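Local coordinates for polyhedrin (Uranotaenia sapphirina cypovirus, PDB 4S1L), which forms the crystalline lattice of cypovirus polyhedra, the occlusion bodies that embed and protect virus particles, and binds ATP, at residues A[102-107]-A[174-179]. Numbering follows the deposited sequence.
Sequences LSFYLR and IAVIVP
Strand 102-107, with Leu102, Phe104 and Leu106 facing Ile174, Val176 and Val178, runs nearly parallel to strand 174-179 in a second sheet, the axes 10.2 Å apart at closest approach and inclined by 15°. That spacing is too wide for backbone pairing, and apolar side chains alone join the two segments. CA atoms draw together along the strands, from 10.3 Å between Leu102 CA and Ile174 CA to 8.6 Å between Leu106 CA and Val178 CA. At the wider end Leu102 and Ile174 meet tip to tip, CD2 of the leucine 4.0 Å from CD1 of the isoleucine. The other branch of Ile174 meets the ring of Phe104 at its edge: CG2 lies near the ring plane, 4.1 Å from Phe104 CE2. With CG anti to the carbonyl carbon (chi1 -61°), the Phe104 ring puts CE2 against Val176 CG2 as well, 3.8 Å away and oblique to the ring. Farther on, Leu106 CD2 rests against both methyls of Val178, 4.0 Å from CG2 and 4.2 Å from CG1, the two side chains crossing at a slant. Leu29 of strand 27-34 touches both Leu106 and Val176, while Ile117 and Ile119 of strand 116-120 pack on Phe104, so neighbouring strands of both sheets extend this buried layer. From the reverse face of strand 102-107, Arg107 NH2 hydrogen-bonds to the backbone O of Ser154, an ATP-binding residue. Alternate residues pointing inward from two stacked antiparallel sheets, closely aligned and without backbone bonds between them, are characteristic of a beta-sandwich core, here near the centre of the polyhedrin subunit.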
loop_
_atom_site.group_PDB
_atom_site.type_symbol
_atom_site.label_atom_id
_atom_site.label_comp_id
_atom_site.label_asym_id
_atom_site.label_seq_id
_atom_site.Cartn_x
_atom_site.Cartn_y
_atom_site.Cartn_z
ATOM N N LEU A 102 6.014 12.701 18.882
ATOM C CA LEU A 102 5.024 12.436 17.846
ATOM C C LEU A 102 3.731 13.134 18.226
ATOM O O LEU A 102 3.298 13.047 19.381
ATOM C CB LEU A 102 4.760 10.932 17.706
ATOM C CG LEU A 102 5.346 10.022 16.632
ATOM C CD1 LEU A 102 6.604 10.504 16.002
ATOM C CD2 LEU A 102 5.527 8.635 17.256
ATOM N N SER A 103 3.143 13.838 17.267
ATOM C CA SER A 103 1.828 14.457 17.416
ATOM C C SER A 103 0.863 13.842 16.422
ATOM O O SER A 103 1.201 13.665 15.264
ATOM C CB SER A 103 1.900 15.960 17.173
ATOM O OG SER A 103 2.859 16.575 17.997
ATOM N N PHE A 104 -0.351 13.567 16.871
ATOM C CA PHE A 104 -1.377 12.980 16.016
ATOM C C PHE A 104 -2.551 13.946 15.970
ATOM O O PHE A 104 -3.184 14.172 16.996
ATOM C CB PHE A 104 -1.837 11.613 16.546
ATOM C CG PHE A 104 -0.745 10.583 16.619
ATOM C CD1 PHE A 104 0.172 10.598 17.671
ATOM C CD2 PHE A 104 -0.621 9.618 15.642
ATOM C CE1 PHE A 104 1.204 9.660 17.741
ATOM C CE2 PHE A 104 0.410 8.673 15.692
ATOM C CZ PHE A 104 1.322 8.689 16.748
ATOM N N TYR A 105 -2.837 14.500 14.796
ATOM C CA TYR A 105 -3.947 15.429 14.614
ATOM C C TYR A 105 -5.109 14.760 13.846
ATOM O O TYR A 105 -4.952 14.314 12.721
ATOM C CB TYR A 105 -3.464 16.694 13.881
ATOM C CG TYR A 105 -2.543 17.521 14.743
ATOM C CD1 TYR A 105 -3.061 18.338 15.736
ATOM C CD2 TYR A 105 -1.155 17.435 14.623
ATOM C CE1 TYR A 105 -2.236 19.069 16.565
ATOM C CE2 TYR A 105 -0.318 18.184 15.447
ATOM C CZ TYR A 105 -0.866 18.998 16.415
ATOM O OH TYR A 105 -0.045 19.743 17.262
ATOM N N LEU A 106 -6.285 14.702 14.463
ATOM C CA LEU A 106 -7.432 14.022 13.849
ATOM C C LEU A 106 -8.542 15.032 13.665
ATOM O O LEU A 106 -8.873 15.757 14.601
ATOM C CB LEU A 106 -7.919 12.859 14.728
ATOM C CG LEU A 106 -7.106 11.562 14.766
ATOM C CD1 LEU A 106 -5.802 11.787 15.505
ATOM C CD2 LEU A 106 -7.869 10.455 15.442
ATOM N N ARG A 107 -9.114 15.087 12.467
ATOM C CA ARG A 107 -10.160 16.073 12.194
ATOM C C ARG A 107 -11.284 15.433 11.396
ATOM O O ARG A 107 -11.033 14.894 10.321
ATOM C CB ARG A 107 -9.597 17.265 11.419
ATOM C CG ARG A 107 -10.513 18.477 11.410
ATOM C CD ARG A 107 -10.135 19.518 10.359
ATOM N NE ARG A 107 -10.869 20.766 10.571
ATOM C CZ ARG A 107 -12.095 21.028 10.112
ATOM N NH1 ARG A 107 -12.740 20.150 9.360
ATOM N NH2 ARG A 107 -12.669 22.200 10.382
ATOM N N ILE A 174 4.259 2.580 13.522
ATOM C CA ILE A 174 2.977 3.167 13.890
ATOM C C ILE A 174 1.836 2.500 13.156
ATOM O O ILE A 174 1.915 2.310 11.927
ATOM C CB ILE A 174 2.933 4.667 13.562
ATOM C CG1 ILE A 174 3.939 5.435 14.422
ATOM C CG2 ILE A 174 1.545 5.226 13.800
ATOM C CD1 ILE A 174 4.039 6.882 14.039
ATOM N N ALA A 175 0.769 2.194 13.895
ATOM C CA ALA A 175 -0.501 1.771 13.289
ATOM C C ALA A 175 -1.644 2.552 13.904
ATOM O O ALA A 175 -1.916 2.419 15.093
ATOM C CB ALA A 175 -0.727 0.263 13.468
ATOM N N VAL A 176 -2.289 3.390 13.098
ATOM C CA VAL A 176 -3.418 4.182 13.553
ATOM C C VAL A 176 -4.666 3.721 12.799
ATOM O O VAL A 176 -4.645 3.637 11.576
ATOM C CB VAL A 176 -3.202 5.703 13.307
ATOM C CG1 VAL A 176 -4.407 6.498 13.791
ATOM C CG2 VAL A 176 -1.957 6.184 14.007
ATOM N N ILE A 177 -5.732 3.429 13.532
ATOM C CA ILE A 177 -6.992 3.010 12.931
ATOM C C ILE A 177 -8.051 4.011 13.395
ATOM O O ILE A 177 -8.291 4.119 14.599
ATOM C CB ILE A 177 -7.391 1.575 13.335
ATOM C CG1 ILE A 177 -6.293 0.582 12.950
ATOM C CG2 ILE A 177 -8.707 1.186 12.667
ATOM C CD1 ILE A 177 -6.447 -0.820 13.575
ATOM N N VAL A 178 -8.668 4.727 12.445
ATOM C CA VAL A 178 -9.640 5.771 12.764
ATOM C C VAL A 178 -10.976 5.464 12.089
ATOM O O VAL A 178 -11.159 5.754 10.903
ATOM C CB VAL A 178 -9.187 7.167 12.309
ATOM C CG1 VAL A 178 -10.176 8.228 12.791
ATOM C CG2 VAL A 178 -7.794 7.472 12.815
ATOM N N PRO A 179 -11.926 4.896 12.847
ATOM C CA PRO A 179 -13.234 4.580 12.246
ATOM C C PRO A 179 -14.209 5.743 12.303
ATOM O O PRO A 179 -14.129 6.575 13.213
ATOM C CB PRO A 179 -13.761 3.429 13.104
ATOM C CG PRO A 179 -12.770 3.215 14.214
ATOM C CD PRO A 179 -11.809 4.369 14.212
#